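Penaeus monodon metallodensovirus major capsid protein (Penaeus monodon metallodensovirus, PDB 6WH7) forms the capsid of a shrimp densovirus, sixty copies assembling into the closed shell that probably encloses the viral genome. Local coordinates at residues R73-T78 with L273-I278; A115-R120 with S324-S329; L66-N71 with F291-E296; N86-Y91 with A237-N242. All blocks are in the same frame, centred on the assembly; numbering follows the deposited sequence.

Contact 1: R73-T78 with L273-I278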
loop_
_atom_site.group_PDB
_atom_site.type_symbol
_atom_site.label_atom_id
_atom_site.label_comp_id
_atom_site.label_asym_id
_atom_site.label_seq_id
_atom_site.Cartn_x
_atom_site.Cartn_y
_atom_site.Cartn_z
ATOM N N ARG A 73 -33.294 100.246 -3.077
ATOM C CA ARG A 73 -33.564 101.125 -4.199
ATOM C C ARG A 73 -32.721 102.383 -4.112
ATOM O O ARG A 73 -32.364 102.842 -3.026
ATOM C CB ARG A 73 -35.034 101.512 -4.271
ATOM C CG ARG A 73 -35.936 100.391 -4.670
ATOM C CD ARG A 73 -37.319 100.920 -4.838
ATOM N NE ARG A 73 -37.310 101.995 -5.819
ATOM C CZ ARG A 73 -37.302 101.808 -7.131
ATOM N NH1 ARG A 73 -37.299 100.582 -7.628
ATOM N NH2 ARG A 73 -37.289 102.847 -7.945
ATOM N N GLY A 74 -32.419 102.941 -5.281
ATOM C CA GLY A 74 -31.681 104.183 -5.352
ATOM C C GLY A 74 -30.242 104.088 -4.920
ATOM O O GLY A 74 -29.656 105.098 -4.529
ATOM N N LEU A 75 -29.648 102.905 -4.990
ATOM C CA LEU A 75 -28.282 102.696 -4.533
ATOM C C LEU A 75 -27.362 102.864 -5.736
ATOM O O LEU A 75 -27.412 102.067 -6.675
ATOM C CB LEU A 75 -28.134 101.310 -3.915
ATOM C CG LEU A 75 -26.851 100.979 -3.166
ATOM C CD1 LEU A 75 -26.847 101.731 -1.866
ATOM C CD2 LEU A 75 -26.699 99.495 -2.932
ATOM N N THR A 76 -26.541 103.905 -5.723
ATOM C CA THR A 76 -25.570 104.119 -6.782
ATOM C C THR A 76 -24.405 103.159 -6.595
ATOM O O THR A 76 -24.274 102.521 -5.552
ATOM C CB THR A 76 -25.112 105.577 -6.784
ATOM O OG1 THR A 76 -24.448 105.884 -5.558
ATOM C CG2 THR A 76 -26.297 106.495 -6.940
ATOM N N PRO A 77 -23.548 102.997 -7.607
ATOM C CA PRO A 77 -22.433 102.050 -7.464
ATOM C C PRO A 77 -21.385 102.474 -6.458
ATOM O O PRO A 77 -20.585 101.632 -6.038
ATOM C CB PRO A 77 -21.852 101.987 -8.877
ATOM C CG PRO A 77 -22.231 103.269 -9.482
ATOM C CD PRO A 77 -23.606 103.535 -8.975
ATOM N N THR A 78 -21.344 103.745 -6.071
ATOM C CA THR A 78 -20.383 104.186 -5.070
ATOM C C THR A 78 -20.857 103.857 -3.661
ATOM O O THR A 78 -20.062 103.438 -2.815
ATOM C CB THR A 78 -20.140 105.685 -5.216
ATOM O OG1 THR A 78 -19.611 105.950 -6.518
ATOM C CG2 THR A 78 -19.160 106.171 -4.180
ATOM N N LEU A 273 -24.036 95.257 0.753
ATOM C CA LEU A 273 -24.710 95.023 -0.509
ATOM C C LEU A 273 -24.421 96.182 -1.442
ATOM O O LEU A 273 -24.389 97.339 -1.021
ATOM C CB LEU A 273 -26.212 94.849 -0.317
ATOM C CG LEU A 273 -26.552 93.580 0.448
ATOM C CD1 LEU A 273 -28.026 93.484 0.703
ATOM C CD2 LEU A 273 -26.067 92.377 -0.309
ATOM N N SER A 274 -24.204 95.865 -2.709
ATOM C CA SER A 274 -23.771 96.860 -3.670
ATOM C C SER A 274 -24.194 96.399 -5.049
ATOM O O SER A 274 -24.478 95.222 -5.269
ATOM C CB SER A 274 -22.258 97.068 -3.595
ATOM O OG SER A 274 -21.827 98.044 -4.515
ATOM N N PHE A 275 -24.242 97.343 -5.975
ATOM C CA PHE A 275 -24.529 96.969 -7.341
ATOM C C PHE A 275 -23.349 97.317 -8.230
ATOM O O PHE A 275 -22.608 98.258 -7.942
ATOM C CB PHE A 275 -25.786 97.665 -7.868
ATOM C CG PHE A 275 -27.029 97.265 -7.157
ATOM C CD1 PHE A 275 -27.665 96.087 -7.464
ATOM C CD2 PHE A 275 -27.569 98.073 -6.185
ATOM C CE1 PHE A 275 -28.802 95.719 -6.811
ATOM C CE2 PHE A 275 -28.710 97.705 -5.533
ATOM C CZ PHE A 275 -29.325 96.530 -5.846
ATOM N N PRO A 276 -23.139 96.569 -9.305
ATOM C CA PRO A 276 -22.052 96.878 -10.213
ATOM C C PRO A 276 -22.313 98.181 -10.940
ATOM O O PRO A 276 -23.460 98.484 -11.292
ATOM C CB PRO A 276 -22.060 95.690 -11.180
ATOM C CG PRO A 276 -23.446 95.224 -11.155
ATOM C CD PRO A 276 -23.889 95.387 -9.746
ATOM N N PRO A 277 -21.284 98.997 -11.151
ATOM C CA PRO A 277 -21.463 100.197 -11.968
ATOM C C PRO A 277 -21.700 99.820 -13.419
ATOM O O PRO A 277 -20.914 99.086 -14.022
ATOM C CB PRO A 277 -20.139 100.941 -11.789
ATOM C CG PRO A 277 -19.172 99.887 -11.469
ATOM C CD PRO A 277 -19.902 98.860 -10.678
ATOM N N ILE A 278 -22.777 100.350 -13.989
ATOM C CA ILE A 278 -23.104 100.111 -15.389
ATOM C C ILE A 278 -23.542 101.443 -15.970
ATOM O O ILE A 278 -24.519 102.030 -15.495
ATOM C CB ILE A 278 -24.213 99.064 -15.569
ATOM C CG1 ILE A 278 -23.926 97.815 -14.747
ATOM C CG2 ILE A 278 -24.249 98.625 -16.998
ATOM C CD1 ILE A 278 -25.051 96.833 -14.727
#
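Two backbone oxygens of 273-278 mark where the segments come together, and each is met by carbon: Leu75 CD2 lies 3.7 Å from Leu273 O, and Pro77 CA lies 3.8 Å from Phe275 O. The contact is mainly apolar, built on two pairs of side chains. In the first, Leu75 crosses Phe275 at about a right angle. Its CB sits in the plane of the ring at the CD2-CE2 edge, while the branch CD2 comes obliquely to the same two ring atoms, 3.7 Å from Phe275 CD2. This approach depends on Leu75 CG being anti to the backbone N (chi1 -170°), which carries CD2 to the end of the strand, at Leu273 and Ser274. In the second pair the prolines meet through their rings, Pro77 CB standing 3.5 Å from Pro277 CB, and Gln284 packs against both. Leu75 also touches Ile81, and Met157, Leu287 and Ala289 also pack on the phenylalanine. Beyond the prolines lies a subunit boundary, where Phe69 of a neighbouring subunit packs on Pro277. Gly74, at positive phi, is where the chain turns the corner. The arrangement is that of a viral jelly roll, in which the chain passes from one sheet of the sandwich (strand 59-75) to the other (79-83) beside the end of strand 270-274.

Contact 2: A115-R120 with S324-S329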
loop_
_atom_site.group_PDB
_atom_site.type_symbol
_atom_site.label_atom_id
_atom_site.label_comp_id
_atom_site.label_asym_id
_atom_site.label_seq_id
_atom_site.Cartn_x
_atom_site.Cartn_y
_atom_site.Cartn_z
ATOM N N ALA A 115 -36.726 86.695 31.742
ATOM C CA ALA A 115 -37.233 86.045 32.940
ATOM C C ALA A 115 -36.360 84.884 33.384
ATOM O O ALA A 115 -36.572 84.348 34.474
ATOM C CB ALA A 115 -38.661 85.552 32.707
ATOM N N CYS A 116 -35.412 84.472 32.556
ATOM C CA CYS A 116 -34.416 83.488 32.930
ATOM C C CYS A 116 -33.388 84.119 33.854
ATOM O O CYS A 116 -33.296 85.340 33.977
ATOM C CB CYS A 116 -33.720 82.942 31.693
ATOM S SG CYS A 116 -34.831 82.249 30.496
ATOM N N LYS A 117 -32.618 83.273 34.532
ATOM C CA LYS A 117 -31.504 83.818 35.290
ATOM C C LYS A 117 -30.430 84.356 34.360
ATOM O O LYS A 117 -29.896 85.449 34.580
ATOM C CB LYS A 117 -30.910 82.771 36.221
ATOM C CG LYS A 117 -29.880 83.395 37.115
ATOM C CD LYS A 117 -29.265 82.448 38.078
ATOM C CE LYS A 117 -28.161 83.161 38.800
ATOM N NZ LYS A 117 -28.693 84.321 39.558
ATOM N N ALA A 118 -30.114 83.610 33.310
ATOM C CA ALA A 118 -29.060 83.961 32.380
ATOM C C ALA A 118 -29.475 83.561 30.979
ATOM O O ALA A 118 -30.266 82.637 30.791
ATOM C CB ALA A 118 -27.756 83.265 32.732
ATOM N N HIS A 119 -28.930 84.267 29.996
ATOM C CA HIS A 119 -29.145 83.931 28.600
ATOM C C HIS A 119 -27.891 84.285 27.829
ATOM O O HIS A 119 -27.115 85.146 28.239
ATOM C CB HIS A 119 -30.355 84.657 28.012
ATOM C CG HIS A 119 -30.229 86.143 28.028
ATOM N ND1 HIS A 119 -29.531 86.840 27.072
ATOM C CD2 HIS A 119 -30.693 87.064 28.901
ATOM C CE1 HIS A 119 -29.583 88.129 27.347
ATOM N NE2 HIS A 119 -30.282 88.292 28.452
ATOM N N ARG A 120 -27.689 83.595 26.716
ATOM C CA ARG A 120 -26.482 83.794 25.980
ATOM C C ARG A 120 -26.760 83.668 24.491
ATOM O O ARG A 120 -27.511 82.773 24.088
ATOM C CB ARG A 120 -25.457 82.768 26.462
ATOM C CG ARG A 120 -24.149 82.825 25.811
ATOM C CD ARG A 120 -23.170 81.971 26.551
ATOM N NE ARG A 120 -23.524 80.569 26.620
ATOM C CZ ARG A 120 -22.905 79.712 27.414
ATOM N NH1 ARG A 120 -21.917 80.132 28.179
ATOM N NH2 ARG A 120 -23.264 78.440 27.436
ATOM N N SER A 324 -21.536 87.363 39.381
ATOM C CA SER A 324 -20.601 88.234 38.689
ATOM C C SER A 324 -19.483 87.467 38.010
ATOM O O SER A 324 -18.776 88.040 37.180
ATOM C CB SER A 324 -20.006 89.235 39.667
ATOM O OG SER A 324 -19.255 88.570 40.661
ATOM N N LEU A 325 -19.303 86.195 38.342
ATOM C CA LEU A 325 -18.304 85.383 37.667
ATOM C C LEU A 325 -18.794 84.879 36.321
ATOM O O LEU A 325 -18.014 84.802 35.373
ATOM C CB LEU A 325 -17.898 84.214 38.559
ATOM C CG LEU A 325 -16.686 84.379 39.470
ATOM C CD1 LEU A 325 -16.843 85.568 40.342
ATOM C CD2 LEU A 325 -16.549 83.150 40.332
ATOM N N TRP A 326 -20.033 84.418 36.231
ATOM C CA TRP A 326 -20.555 83.972 34.953
ATOM C C TRP A 326 -21.625 84.864 34.325
ATOM O O TRP A 326 -21.991 84.619 33.174
ATOM C CB TRP A 326 -21.056 82.532 35.102
ATOM C CG TRP A 326 -22.118 82.376 36.095
ATOM C CD1 TRP A 326 -21.994 82.430 37.439
ATOM C CD2 TRP A 326 -23.473 82.049 35.827
ATOM N NE1 TRP A 326 -23.205 82.212 38.031
ATOM C CE2 TRP A 326 -24.131 81.967 37.057
ATOM C CE3 TRP A 326 -24.199 81.828 34.658
ATOM C CZ2 TRP A 326 -25.477 81.681 37.155
ATOM C CZ3 TRP A 326 -25.525 81.547 34.757
ATOM C CH2 TRP A 326 -26.157 81.476 35.993
ATOM N N ILE A 327 -22.117 85.901 35.004
ATOM C CA ILE A 327 -23.183 86.753 34.473
ATOM C C ILE A 327 -22.607 88.123 34.166
ATOM O O ILE A 327 -21.979 88.741 35.032
ATOM C CB ILE A 327 -24.365 86.902 35.443
ATOM C CG1 ILE A 327 -24.948 85.558 35.805
ATOM C CG2 ILE A 327 -25.469 87.682 34.781
ATOM C CD1 ILE A 327 -25.502 84.923 34.652
ATOM N N GLN A 328 -22.850 88.616 32.957
ATOM C CA GLN A 328 -22.218 89.845 32.511
ATOM C C GLN A 328 -23.233 90.726 31.809
ATOM O O GLN A 328 -24.252 90.251 31.309
ATOM C CB GLN A 328 -21.046 89.542 31.580
ATOM C CG GLN A 328 -19.986 88.695 32.243
ATOM C CD GLN A 328 -19.405 89.363 33.447
ATOM O OE1 GLN A 328 -19.024 90.519 33.391
ATOM N NE2 GLN A 328 -19.388 88.660 34.565
ATOM N N SER A 329 -22.965 92.025 31.815
ATOM C CA SER A 329 -23.693 92.946 30.964
ATOM C C SER A 329 -23.142 92.890 29.544
ATOM O O SER A 329 -22.026 92.429 29.303
ATOM C CB SER A 329 -23.630 94.363 31.532
ATOM O OG SER A 329 -22.305 94.843 31.612
#
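Lys117 is extended from CB to CE, with CG anti to the backbone N (chi1 -173°), and Trp326 places its CG between its own backbone N and carbonyl carbon (chi1 60°); together these torsions bring the lysine's methylene chain across the six-membered end of the indole. The two side chains cross at about a right angle, and CE does the touching, 3.5 Å from Trp326 CZ2. CD follows close behind at CH2. Ala118 CB reaches the next corner of the same ring, 3.5 Å from CZ3. It also meets Ile327, whose CD1 is 3.4 Å from Ala118 CB and itself lies over one face of the neighbouring Trp326, offset toward the rim. The methyl of Ala118 fits against the place where the isoleucine tip meets the indole, touching both.

Lys117 bends at its last torsion (chi4 61°), and its ammonium is held elsewhere: NZ makes salt bridges with Asp323 and Glu305, so the lysine links the start of helix 323-326 to the chain just after strand 287-302 while its carbons pack on the tryptophan. Trp229 stacks edge-to-face on Trp326 and also touches Ala118 and Ile327. Arg352 of a neighbouring subunit packs on both Lys117 and Trp326. Lys117 and Ala118 together face Arg302, a classic beta bulge at the beginning of strand 118-135, where the jelly-roll sheet meets the short parallel pair 229-230 and 327-328.

Contact 3: L66-N71 with F291-E296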
loop_
_atom_site.group_PDB
_atom_site.type_symbol
_atom_site.label_atom_id
_atom_site.label_comp_id
_atom_site.label_asym_id
_atom_site.label_seq_id
_atom_site.Cartn_x
_atom_site.Cartn_y
_atom_site.Cartn_z
ATOM N N LEU A 66 -36.807 85.271 12.283
ATOM C CA LEU A 66 -37.635 86.329 11.733
ATOM C C LEU A 66 -37.391 86.432 10.240
ATOM O O LEU A 66 -36.258 86.299 9.780
ATOM C CB LEU A 66 -37.343 87.664 12.397
ATOM C CG LEU A 66 -37.733 87.819 13.858
ATOM C CD1 LEU A 66 -37.197 89.116 14.388
ATOM C CD2 LEU A 66 -39.229 87.788 13.976
ATOM N N ARG A 67 -38.456 86.669 9.490
ATOM C CA ARG A 67 -38.389 86.742 8.042
ATOM C C ARG A 67 -38.949 88.068 7.565
ATOM O O ARG A 67 -39.895 88.605 8.144
ATOM C CB ARG A 67 -39.131 85.584 7.397
ATOM C CG ARG A 67 -39.120 85.595 5.900
ATOM C CD ARG A 67 -39.723 84.335 5.354
ATOM N NE ARG A 67 -41.089 84.132 5.805
ATOM C CZ ARG A 67 -41.436 83.231 6.713
ATOM N NH1 ARG A 67 -40.515 82.452 7.249
ATOM N NH2 ARG A 67 -42.699 83.105 7.076
ATOM N N ASN A 68 -38.350 88.588 6.504
ATOM C CA ASN A 68 -38.550 89.958 6.083
ATOM C C ASN A 68 -38.297 90.047 4.588
ATOM O O ASN A 68 -37.457 89.326 4.051
ATOM C CB ASN A 68 -37.596 90.860 6.866
ATOM C CG ASN A 68 -37.804 92.296 6.586
ATOM O OD1 ASN A 68 -38.915 92.728 6.313
ATOM N ND2 ASN A 68 -36.728 93.058 6.619
ATOM N N PHE A 69 -39.020 90.933 3.917
ATOM C CA PHE A 69 -38.685 91.308 2.552
ATOM C C PHE A 69 -37.887 92.598 2.568
ATOM O O PHE A 69 -38.192 93.521 3.323
ATOM C CB PHE A 69 -39.919 91.497 1.674
ATOM C CG PHE A 69 -40.666 90.240 1.390
ATOM C CD1 PHE A 69 -40.214 89.359 0.436
ATOM C CD2 PHE A 69 -41.844 89.961 2.039
ATOM C CE1 PHE A 69 -40.903 88.218 0.160
ATOM C CE2 PHE A 69 -42.536 88.821 1.763
ATOM C CZ PHE A 69 -42.066 87.949 0.823
ATOM N N VAL A 70 -36.865 92.659 1.726
ATOM C CA VAL A 70 -35.991 93.816 1.636
ATOM C C VAL A 70 -36.084 94.371 0.227
ATOM O O VAL A 70 -35.987 93.621 -0.746
ATOM C CB VAL A 70 -34.539 93.454 1.983
ATOM C CG1 VAL A 70 -33.653 94.661 1.835
ATOM C CG2 VAL A 70 -34.456 92.897 3.378
ATOM N N ASN A 71 -36.279 95.680 0.122
ATOM C CA ASN A 71 -36.259 96.395 -1.149
ATOM C C ASN A 71 -35.132 97.411 -1.101
ATOM O O ASN A 71 -35.204 98.388 -0.352
ATOM C CB ASN A 71 -37.593 97.081 -1.415
ATOM C CG ASN A 71 -38.645 96.126 -1.890
ATOM O OD1 ASN A 71 -38.353 95.167 -2.587
ATOM N ND2 ASN A 71 -39.875 96.355 -1.475
ATOM N N PHE A 291 -35.176 90.949 -2.090
ATOM C CA PHE A 291 -34.861 89.598 -1.662
ATOM C C PHE A 291 -35.563 89.359 -0.339
ATOM O O PHE A 291 -36.213 90.248 0.212
ATOM C CB PHE A 291 -33.350 89.385 -1.570
ATOM C CG PHE A 291 -32.645 90.423 -0.768
ATOM C CD1 PHE A 291 -32.484 90.283 0.590
ATOM C CD2 PHE A 291 -32.155 91.551 -1.378
ATOM C CE1 PHE A 291 -31.847 91.242 1.311
ATOM C CE2 PHE A 291 -31.520 92.504 -0.660
ATOM C CZ PHE A 291 -31.359 92.350 0.684
ATOM N N THR A 292 -35.433 88.143 0.165
ATOM C CA THR A 292 -36.019 87.758 1.434
ATOM C C THR A 292 -34.919 87.702 2.478
ATOM O O THR A 292 -33.869 87.099 2.246
ATOM C CB THR A 292 -36.717 86.407 1.318
ATOM O OG1 THR A 292 -37.712 86.480 0.298
ATOM C CG2 THR A 292 -37.383 86.046 2.613
ATOM N N LEU A 293 -35.148 88.344 3.610
ATOM C CA LEU A 293 -34.216 88.321 4.724
ATOM C C LEU A 293 -34.786 87.413 5.800
ATOM O O LEU A 293 -35.802 87.736 6.415
ATOM C CB LEU A 293 -33.970 89.723 5.266
ATOM C CG LEU A 293 -33.075 89.770 6.495
ATOM C CD1 LEU A 293 -31.708 89.253 6.152
ATOM C CD2 LEU A 293 -32.993 91.167 7.033
ATOM N N GLU A 294 -34.140 86.277 6.015
ATOM C CA GLU A 294 -34.430 85.401 7.137
ATOM C C GLU A 294 -33.253 85.433 8.092
ATOM O O GLU A 294 -32.156 84.993 7.742
ATOM C CB GLU A 294 -34.694 83.971 6.679
ATOM C CG GLU A 294 -36.021 83.755 6.023
ATOM C CD GLU A 294 -36.201 82.329 5.573
ATOM O OE1 GLU A 294 -35.195 81.597 5.511
ATOM O OE2 GLU A 294 -37.348 81.925 5.310
ATOM N N THR A 295 -33.477 85.945 9.291
ATOM C CA THR A 295 -32.460 85.965 10.325
ATOM C C THR A 295 -32.792 84.935 11.389
ATOM O O THR A 295 -33.957 84.629 11.637
ATOM C CB THR A 295 -32.339 87.347 10.966
ATOM O OG1 THR A 295 -33.582 87.704 11.578
ATOM C CG2 THR A 295 -32.003 88.372 9.926
ATOM N N GLU A 296 -31.755 84.381 11.997
ATOM C CA GLU A 296 -31.926 83.483 13.123
ATOM C C GLU A 296 -30.846 83.760 14.149
ATOM O O GLU A 296 -29.668 83.848 13.803
ATOM C CB GLU A 296 -31.867 82.024 12.687
ATOM C CG GLU A 296 -32.068 81.054 13.817
ATOM C CD GLU A 296 -32.012 79.619 13.358
ATOM O OE1 GLU A 296 -31.782 79.389 12.153
ATOM O OE2 GLU A 296 -32.194 78.717 14.201
#
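Leu66 and Thr295 open an antiparallel strand pair, 66-71 with 291-296, in the jelly-roll sheet that also holds strand 118-135. Leu66 N gives a bond to Thr295 O of 3.0 Å, and Thr295 N returns one to Leu66 O. At the far end Val70 and Phe291 are joined likewise, Val70 N to Phe291 O being nearly straight (2.9 Å, 171° at the hydrogen). Between them Asn68 pairs with Leu293, where the bond from Asn68 N is weak.

On the face bearing Val70 and Phe291 the two side chains lie alongside each other, and Val70 CB stands over the phenylalanine ring as a CH-pi contact, 3.8 Å from the centroid. Val70 CG1 is anti to the backbone N (chi1 178°) and touches Phe291 CZ; the other branch, CG2, reaches Leu293 CB at 3.7 Å.

The opposite face carries Arg67, Phe69, Thr292 and Glu294. Arg67 and Glu294 run side by side, Arg67 CG lying 3.6 Å from Glu294 CG. Their charged ends form a long salt bridge, NH1 to OE2 at 3.8 Å, with carboxylate and guanidinium planes 61° apart. Arg67 has a firmer partner in Ser202 O of a neighbouring subunit, bound through NH2, and Thr292 OG1 hydrogen-bonds Tyr210 OH of that same subunit. Further out on the Leu293 face, Tyr126 and Leu128, from the next strand of the sheet (118-135), flank Leu293 and Phe90 packs on it, while Thr295 OG1 is hydrogen-bonded to Arg184 NH1.

Contact 4: N86-Y91 with A237-N242; sequences NVMRFY and AYVPQN
Asn86 and Met88 meet residues 237-239 where two long connections of the jelly roll cross: the helix 88-92, between strands 79-83 and 118-135, and the loop between strands 229-230 and 257-262. Backbone bonding comes first. Val239 N donates to Asn86 O at 2.7 Å, and Met88 N to Ala237 O at 3.0 Å, a single bridge centred on Val87 and Tyr238.

The apolar contacts gather round Met88. Bent at chi2 and chi3 (-67° and -68°), its chain curls across Val239 at about a right angle, which puts SD 3.8 Å from Val239 CB and 4.1 Å from Pro240 CD. Pro121 packs on both Met88 and Pro240. Val239 CG1 in turn reaches the ring of Tyr91, whose hydroxyl is hydrogen-bonded to Trp85 O.

Amide and ring make the third group. Asn86 and Tyr238 lie side by side with planes 55° apart, and the backbone O of Asn86 sits in the plane of the ring at its edge. Both polar ends are drawn to Gln345: its N is bonded to Tyr238 OH, its O weakly to Asn86 ND2. That ND2 lies 3.4 Å from both CD1 and CE1 of Tyr238.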
loop_
_atom_site.group_PDB
_atom_site.type_symbol
_atom_site.label_atom_id
_atom_site.label_comp_id
_atom_site.label_asym_id
_atom_site.label_seq_id
_atom_site.Cartn_x
_atom_site.Cartn_y
_atom_site.Cartn_z
ATOM N N ASN A 86 -24.169 92.558 12.721
ATOM C CA ASN A 86 -23.426 92.447 13.958
ATOM C C ASN A 86 -24.156 93.054 15.140
ATOM O O ASN A 86 -23.606 93.085 16.239
ATOM C CB ASN A 86 -22.029 93.055 13.811
ATOM C CG ASN A 86 -22.054 94.488 13.378
ATOM O OD1 ASN A 86 -23.045 94.972 12.848
ATOM N ND2 ASN A 86 -20.957 95.186 13.611
ATOM N N VAL A 87 -25.382 93.509 14.947
ATOM C CA VAL A 87 -26.174 94.126 15.997
ATOM C C VAL A 87 -27.147 93.086 16.533
ATOM O O VAL A 87 -27.799 92.383 15.755
ATOM C CB VAL A 87 -26.917 95.359 15.462
ATOM C CG1 VAL A 87 -27.716 96.020 16.551
ATOM C CG2 VAL A 87 -25.941 96.316 14.840
ATOM N N MET A 88 -27.233 92.975 17.859
ATOM C CA MET A 88 -28.202 92.067 18.465
ATOM C C MET A 88 -29.618 92.419 18.049
ATOM O O MET A 88 -30.432 91.534 17.774
ATOM C CB MET A 88 -28.080 92.103 19.987
ATOM C CG MET A 88 -26.854 91.445 20.552
ATOM S SD MET A 88 -26.842 89.673 20.308
ATOM C CE MET A 88 -28.195 89.203 21.372
ATOM N N ARG A 89 -29.927 93.710 17.989
ATOM C CA ARG A 89 -31.266 94.169 17.652
ATOM C C ARG A 89 -31.707 93.708 16.275
ATOM O O ARG A 89 -32.908 93.661 15.997
ATOM C CB ARG A 89 -31.291 95.685 17.736
ATOM C CG ARG A 89 -32.627 96.298 17.568
ATOM C CD ARG A 89 -32.493 97.776 17.615
ATOM N NE ARG A 89 -32.025 98.239 18.913
ATOM C CZ ARG A 89 -32.832 98.536 19.919
ATOM N NH1 ARG A 89 -34.142 98.433 19.763
ATOM N NH2 ARG A 89 -32.337 98.950 21.072
ATOM N N PHE A 90 -30.760 93.354 15.416
ATOM C CA PHE A 90 -31.076 92.935 14.060
ATOM C C PHE A 90 -31.798 91.597 14.049
ATOM O O PHE A 90 -32.745 91.401 13.285
ATOM C CB PHE A 90 -29.773 92.884 13.265
ATOM C CG PHE A 90 -29.917 92.441 11.845
ATOM C CD1 PHE A 90 -30.424 93.293 10.890
ATOM C CD2 PHE A 90 -29.459 91.205 11.448
ATOM C CE1 PHE A 90 -30.524 92.897 9.587
ATOM C CE2 PHE A 90 -29.553 90.811 10.149
ATOM C CZ PHE A 90 -30.086 91.656 9.217
ATOM N N TYR A 91 -31.345 90.657 14.869
ATOM C CA TYR A 91 -31.858 89.296 14.853
ATOM C C TYR A 91 -33.102 89.086 15.704
ATOM O O TYR A 91 -34.048 88.425 15.272
ATOM C CB TYR A 91 -30.756 88.358 15.309
ATOM C CG TYR A 91 -29.581 88.395 14.399
ATOM C CD1 TYR A 91 -29.513 87.567 13.302
ATOM C CD2 TYR A 91 -28.546 89.279 14.619
ATOM C CE1 TYR A 91 -28.444 87.602 12.465
ATOM C CE2 TYR A 91 -27.475 89.319 13.787
ATOM C CZ TYR A 91 -27.426 88.476 12.710
ATOM O OH TYR A 91 -26.353 88.504 11.862
ATOM N N ALA A 237 -26.934 96.721 21.696
ATOM C CA ALA A 237 -25.567 96.247 21.746
ATOM C C ALA A 237 -25.258 95.460 20.485
ATOM O O ALA A 237 -26.139 94.837 19.892
ATOM C CB ALA A 237 -25.342 95.362 22.969
ATOM N N TYR A 238 -24.001 95.511 20.062
ATOM C CA TYR A 238 -23.541 94.569 19.060
ATOM C C TYR A 238 -23.614 93.164 19.631
ATOM O O TYR A 238 -23.690 92.969 20.844
ATOM C CB TYR A 238 -22.105 94.863 18.645
ATOM C CG TYR A 238 -21.881 96.177 17.959
ATOM C CD1 TYR A 238 -22.085 96.311 16.600
ATOM C CD2 TYR A 238 -21.419 97.272 18.658
ATOM C CE1 TYR A 238 -21.864 97.499 15.966
ATOM C CE2 TYR A 238 -21.195 98.463 18.027
ATOM C CZ TYR A 238 -21.422 98.571 16.681
ATOM O OH TYR A 238 -21.207 99.762 16.043
ATOM N N VAL A 239 -23.607 92.170 18.751
ATOM C CA VAL A 239 -23.569 90.808 19.266
ATOM C C VAL A 239 -22.196 90.728 19.916
ATOM O O VAL A 239 -21.274 91.425 19.471
ATOM C CB VAL A 239 -23.737 89.731 18.183
ATOM C CG1 VAL A 239 -24.717 90.153 17.095
ATOM C CG2 VAL A 239 -22.415 89.226 17.697
ATOM N N PRO A 240 -22.017 89.948 20.974
ATOM C CA PRO A 240 -20.724 89.934 21.662
ATOM C C PRO A 240 -19.575 89.627 20.713
ATOM O O PRO A 240 -19.588 88.631 19.991
ATOM C CB PRO A 240 -20.912 88.836 22.704
ATOM C CG PRO A 240 -22.363 88.858 22.974
ATOM C CD PRO A 240 -23.031 89.168 21.691
ATOM N N GLN A 241 -18.566 90.497 20.726
ATOM C CA GLN A 241 -17.430 90.390 19.825
ATOM C C GLN A 241 -16.195 90.923 20.518
ATOM O O GLN A 241 -16.267 91.913 21.241
ATOM C CB GLN A 241 -17.638 91.188 18.540
ATOM C CG GLN A 241 -18.740 90.701 17.664
ATOM C CD GLN A 241 -18.976 91.621 16.516
ATOM O OE1 GLN A 241 -18.578 92.770 16.542
ATOM N NE2 GLN A 241 -19.662 91.138 15.514
ATOM N N ASN A 242 -15.066 90.285 20.267
ATOM C CA ASN A 242 -13.767 90.753 20.727
ATOM C C ASN A 242 -13.033 91.295 19.511
ATOM O O ASN A 242 -12.630 90.527 18.637
ATOM C CB ASN A 242 -13.001 89.619 21.395
ATOM C CG ASN A 242 -13.577 89.244 22.738
ATOM O OD1 ASN A 242 -14.152 90.071 23.431
ATOM N ND2 ASN A 242 -13.452 87.982 23.098
#

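How the contacts relate
From the N terminus the chain lays down 66-71, 73-78, 86-91 and 115-120, the first halves of contacts 3, 1, 4 and 2. It returns to 237-242, closing contact 4 (helix 88-92 to a loop), then to 273-278 for contact 1 (the corner between the two sheets) and 291-296 for contact 3 (neighbouring strands of one sheet), so contact 4 nests inside contact 1 and contact 1 inside contact 3. Contact 2, closed last, crosses the other three and ties the start of strand 118-135 to 324-329. Contact 3 touches both contact 1, through Leu273 on Phe291, and contact 4, through Phe90 and Tyr91. Contacts 1 and 2 lie on opposite sides of the chain's centre, their centres about 43 Å apart.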